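Local coordinates for protein trans-4-hydroxy-L-proline dehydratase (Clostridioides difficile 70-100-2010, PDB 6VXC) that catalyses the radical dehydration of trans-4-hydroxy-L-proline to (S)-1-pyrroline-5-carboxylate, as a glycyl radical enzyme of anaerobic hydroxyproline degradation, at residues N566-Q571 with G656-D661. Numbering follows the deposited sequence.
Sequences NTRYIQ and GEYRVD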
ATOM      1  N   ASN A 566       4.676   8.668 -15.109  1.00 12.36           N
ATOM      2  CA  ASN A 566       4.236   9.419 -13.944  1.00 11.71           C
ATOM      3  C   ASN A 566       2.719   9.477 -13.929  1.00 11.01           C
ATOM      4  O   ASN A 566       2.089   9.955 -14.876  1.00 15.50           O
ATOM      5  CB  ASN A 566       4.853  10.823 -13.922  1.00 10.95           C
ATOM      6  CG  ASN A 566       6.345  10.778 -13.675  1.00 12.37           C
ATOM      7  OD1 ASN A 566       6.794  10.749 -12.532  1.00 13.34           O
ATOM      8  ND2 ASN A 566       7.121  10.723 -14.748  1.00 11.67           N
ATOM      9  N   THR A 567       2.147   8.922 -12.876  1.00 14.79           N
ATOM     10  CA  THR A 567       0.714   8.943 -12.650  1.00 13.26           C
ATOM     11  C   THR A 567       0.453   9.269 -11.188  1.00 10.75           C
ATOM     12  O   THR A 567       1.303   9.059 -10.326  1.00 12.46           O
ATOM     13  CB  THR A 567       0.060   7.593 -13.018  1.00 13.67           C
ATOM     14  OG1 THR A 567       0.703   6.556 -12.280  1.00 15.84           O
ATOM     15  CG2 THR A 567       0.196   7.292 -14.503  1.00 16.01           C
ATOM     16  N   ARG A 568      -0.747   9.782 -10.925  1.00 12.22           N
ATOM     17  CA  ARG A 568      -1.247  10.056  -9.588  1.00 10.54           C
ATOM     18  C   ARG A 568      -2.677   9.544  -9.500  1.00 10.76           C
ATOM     19  O   ARG A 568      -3.427   9.604 -10.478  1.00 10.91           O
ATOM     20  CB  ARG A 568      -1.221  11.562  -9.261  1.00 11.55           C
ATOM     21  CG  ARG A 568       0.007  11.998  -8.468  1.00 16.05           C
ATOM     22  CD  ARG A 568       0.132  13.508  -8.297  1.00 12.29           C
ATOM     23  NE  ARG A 568       0.600  13.839  -6.956  1.00 12.26           N
ATOM     24  CZ  ARG A 568       1.829  13.582  -6.513  1.00 10.99           C
ATOM     25  NH1 ARG A 568       2.707  12.978  -7.299  1.00 12.97           N
ATOM     26  NH2 ARG A 568       2.175  13.927  -5.287  1.00 10.98           N
ATOM     27  N   TYR A 569      -3.057   9.069  -8.314  1.00  9.69           N
ATOM     28  CA  TYR A 569      -4.341   8.426  -8.106  1.00 10.14           C
ATOM     29  C   TYR A 569      -5.099   9.085  -6.958  1.00 10.36           C
ATOM     30  O   TYR A 569      -4.510   9.568  -5.989  1.00 12.41           O
ATOM     31  CB  TYR A 569      -4.159   6.912  -7.812  1.00  9.79           C
ATOM     32  CG  TYR A 569      -3.699   6.115  -9.016  1.00 11.75           C
ATOM     33  CD1 TYR A 569      -2.350   6.027  -9.362  1.00 12.47           C
ATOM     34  CD2 TYR A 569      -4.624   5.493  -9.847  1.00 10.39           C
ATOM     35  CE1 TYR A 569      -1.940   5.301 -10.483  1.00 12.74           C
ATOM     36  CE2 TYR A 569      -4.223   4.782 -10.949  1.00 10.31           C
ATOM     37  CZ  TYR A 569      -2.890   4.689 -11.265  1.00 11.71           C
ATOM     38  OH  TYR A 569      -2.516   3.978 -12.377  1.00 13.91           O
ATOM     39  N   ILE A 570      -6.419   9.093  -7.083  1.00 11.14           N
ATOM     40  CA  ILE A 570      -7.338   9.308  -5.969  1.00 10.63           C
ATOM     41  C   ILE A 570      -8.144   8.024  -5.805  1.00 10.01           C
ATOM     42  O   ILE A 570      -8.674   7.498  -6.784  1.00 13.32           O
ATOM     43  CB  ILE A 570      -8.247  10.531  -6.199  1.00  8.82           C
ATOM     44  CG1 ILE A 570      -7.413  11.810  -6.379  1.00  8.00           C
ATOM     45  CG2 ILE A 570      -9.245  10.693  -5.046  1.00 11.26           C
ATOM     46  CD1 ILE A 570      -8.235  13.000  -6.762  1.00  9.49           C
ATOM     47  N   GLN A 571      -8.172   7.487  -4.591  1.00 12.09           N
ATOM     48  CA  GLN A 571      -8.739   6.168  -4.337  1.00 10.22           C
ATOM     49  C   GLN A 571     -10.231   6.256  -4.008  1.00 11.49           C
ATOM     50  O   GLN A 571     -10.614   6.799  -2.971  1.00 11.64           O
ATOM     51  CB  GLN A 571      -7.966   5.480  -3.213  1.00 11.12           C
ATOM     52  CG  GLN A 571      -6.416   5.433  -3.359  1.00 11.26           C
ATOM     53  CD  GLN A 571      -5.644   6.537  -2.648  1.00 10.57           C
ATOM     54  OE1 GLN A 571      -5.208   7.502  -3.273  1.00 12.93           O
ATOM     55  NE2 GLN A 571      -5.501   6.416  -1.341  1.00 11.10           N
ATOM     56  N   GLY A 656       2.806  14.103 -15.593  1.00 16.13           N
ATOM     57  CA  GLY A 656       1.966  12.947 -15.779  1.00 13.06           C
ATOM     58  C   GLY A 656       0.495  13.315 -15.799  1.00 14.00           C
ATOM     59  O   GLY A 656       0.115  14.445 -16.128  1.00 12.22           O
ATOM     60  N   GLU A 657      -0.352  12.343 -15.450  1.00 13.06           N
ATOM     61  CA  GLU A 657      -1.789  12.581 -15.396  1.00 10.82           C
ATOM     62  C   GLU A 657      -2.408  11.810 -14.236  1.00 13.19           C
ATOM     63  O   GLU A 657      -1.827  10.855 -13.708  1.00 12.56           O
ATOM     64  CB  GLU A 657      -2.482  12.183 -16.699  1.00 13.57           C
ATOM     65  CG  GLU A 657      -2.627  10.693 -16.859  1.00 16.52           C
ATOM     66  CD  GLU A 657      -3.400  10.275 -18.111  1.00 20.01           C
ATOM     67  OE1 GLU A 657      -3.824  11.160 -18.895  1.00 20.10           O
ATOM     68  OE2 GLU A 657      -3.569   9.047 -18.310  1.00 19.10           O
ATOM     69  N   TYR A 658      -3.611  12.237 -13.858  1.00 11.42           N
ATOM     70  CA  TYR A 658      -4.386  11.563 -12.832  1.00 11.88           C
ATOM     71  C   TYR A 658      -5.125  10.374 -13.421  1.00 11.29           C
ATOM     72  O   TYR A 658      -5.530  10.382 -14.591  1.00 11.73           O
ATOM     73  CB  TYR A 658      -5.391  12.518 -12.173  1.00 11.70           C
ATOM     74  CG  TYR A 658      -4.765  13.251 -11.038  1.00 13.22           C
ATOM     75  CD1 TYR A 658      -4.033  14.413 -11.264  1.00 11.75           C
ATOM     76  CD2 TYR A 658      -4.844  12.761  -9.745  1.00 11.82           C
ATOM     77  CE1 TYR A 658      -3.435  15.071 -10.241  1.00 11.98           C
ATOM     78  CE2 TYR A 658      -4.235  13.423  -8.696  1.00 10.13           C
ATOM     79  CZ  TYR A 658      -3.531  14.579  -8.961  1.00 12.33           C
ATOM     80  OH  TYR A 658      -2.916  15.238  -7.939  1.00 15.24           O
ATOM     81  N   ARG A 659      -5.255   9.333 -12.607  1.00 12.61           N
ATOM     82  CA  ARG A 659      -6.040   8.158 -12.939  1.00  9.07           C
ATOM     83  C   ARG A 659      -6.758   7.686 -11.675  1.00 10.94           C
ATOM     84  O   ARG A 659      -6.603   8.255 -10.597  1.00 10.72           O
ATOM     85  CB  ARG A 659      -5.161   7.057 -13.552  1.00  9.81           C
ATOM     86  CG  ARG A 659      -4.382   7.504 -14.821  1.00 12.45           C
ATOM     87  CD  ARG A 659      -3.689   6.339 -15.535  1.00 11.11           C
ATOM     88  NE  ARG A 659      -4.680   5.442 -16.119  1.00 11.71           N
ATOM     89  CZ  ARG A 659      -5.381   5.710 -17.216  1.00 13.25           C
ATOM     90  NH1 ARG A 659      -6.269   4.826 -17.670  1.00 13.15           N
ATOM     91  NH2 ARG A 659      -5.179   6.847 -17.874  1.00 11.18           N
ATOM     92  N   VAL A 660      -7.507   6.601 -11.798  1.00  9.37           N
ATOM     93  CA  VAL A 660      -8.477   6.214 -10.789  1.00  9.93           C
ATOM     94  C   VAL A 660      -8.189   4.783 -10.346  1.00 11.74           C
ATOM     95  O   VAL A 660      -7.770   3.955 -11.159  1.00 12.61           O
ATOM     96  CB  VAL A 660      -9.882   6.406 -11.406  1.00 13.49           C
ATOM     97  CG1 VAL A 660     -10.751   5.221 -11.284  1.00 16.21           C
ATOM     98  CG2 VAL A 660     -10.524   7.743 -10.925  1.00 11.83           C
ATOM     99  N   ASP A 661      -8.348   4.514  -9.044  1.00 13.95           N
ATOM    100  CA  ASP A 661      -8.362   3.154  -8.508  1.00 12.99           C
ATOM    101  C   ASP A 661      -9.390   3.077  -7.374  1.00 13.71           C
ATOM    102  O   ASP A 661      -9.942   4.093  -6.943  1.00 15.29           O
ATOM    103  CB  ASP A 661      -6.948   2.688  -8.060  1.00 10.29           C
ATOM    104  CG  ASP A 661      -6.305   3.588  -7.009  1.00 13.62           C
ATOM    105  OD1 ASP A 661      -7.044   4.337  -6.351  1.00 17.19           O
ATOM    106  OD2 ASP A 661      -5.047   3.535  -6.822  1.00 14.25           O
TER
HETATM  107  O   HOH W   1      -3.809   2.879 -14.637  1.00 12.46           O
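G656 starts the pairing: its CA lies 3.1 Å from N566 O, a CA-H...O contact beside the weak bond from E657 N to the same oxygen. From here strand 657-661 runs parallel to strand 565-573, as in the alpha/beta barrel of glycyl radical enzymes. E657 O accepts a hydrogen bond from R568 N at 3.2 Å. The E657 carboxylate forms a salt bridge with R659 on its own strand. Y658 lies alongside R568. R568 CB sits over one face of the Y658 ring, 3.8 Å from its centroid. The ring and guanidinium planes are 80° apart. Y658 OH lies at the edge of the guanidinium, nearest to R568 CD, without a hydrogen bond; the hydroxyl has a weak one with N528, and R568 NE a long, weak ion pair with E532. R659 N gives the shortest backbone bond of the pair, 2.8 Å to R568 O. On the sheet face of T567 and Y569, R659 CB meets the Y569 ring at CE2. The R659 chain bends at chi3 (68°), bringing the guanidinium to E657, and NE donates to a water that in turn donates to Y569 OH. V660 turns to the opposite face, against helix 630-647, while its carbonyl O lies at the edge of the Y569 ring. D661 lies close to E456, the probable proton acceptor. D661 CG sits between its backbone N and carbonyl carbon (chi1 58°), which brings the carboxylate back to 565-573. OD2 approaches Y569 CD2, and D661 OD1 lies 3.2 Å from both CA and CG of Q571.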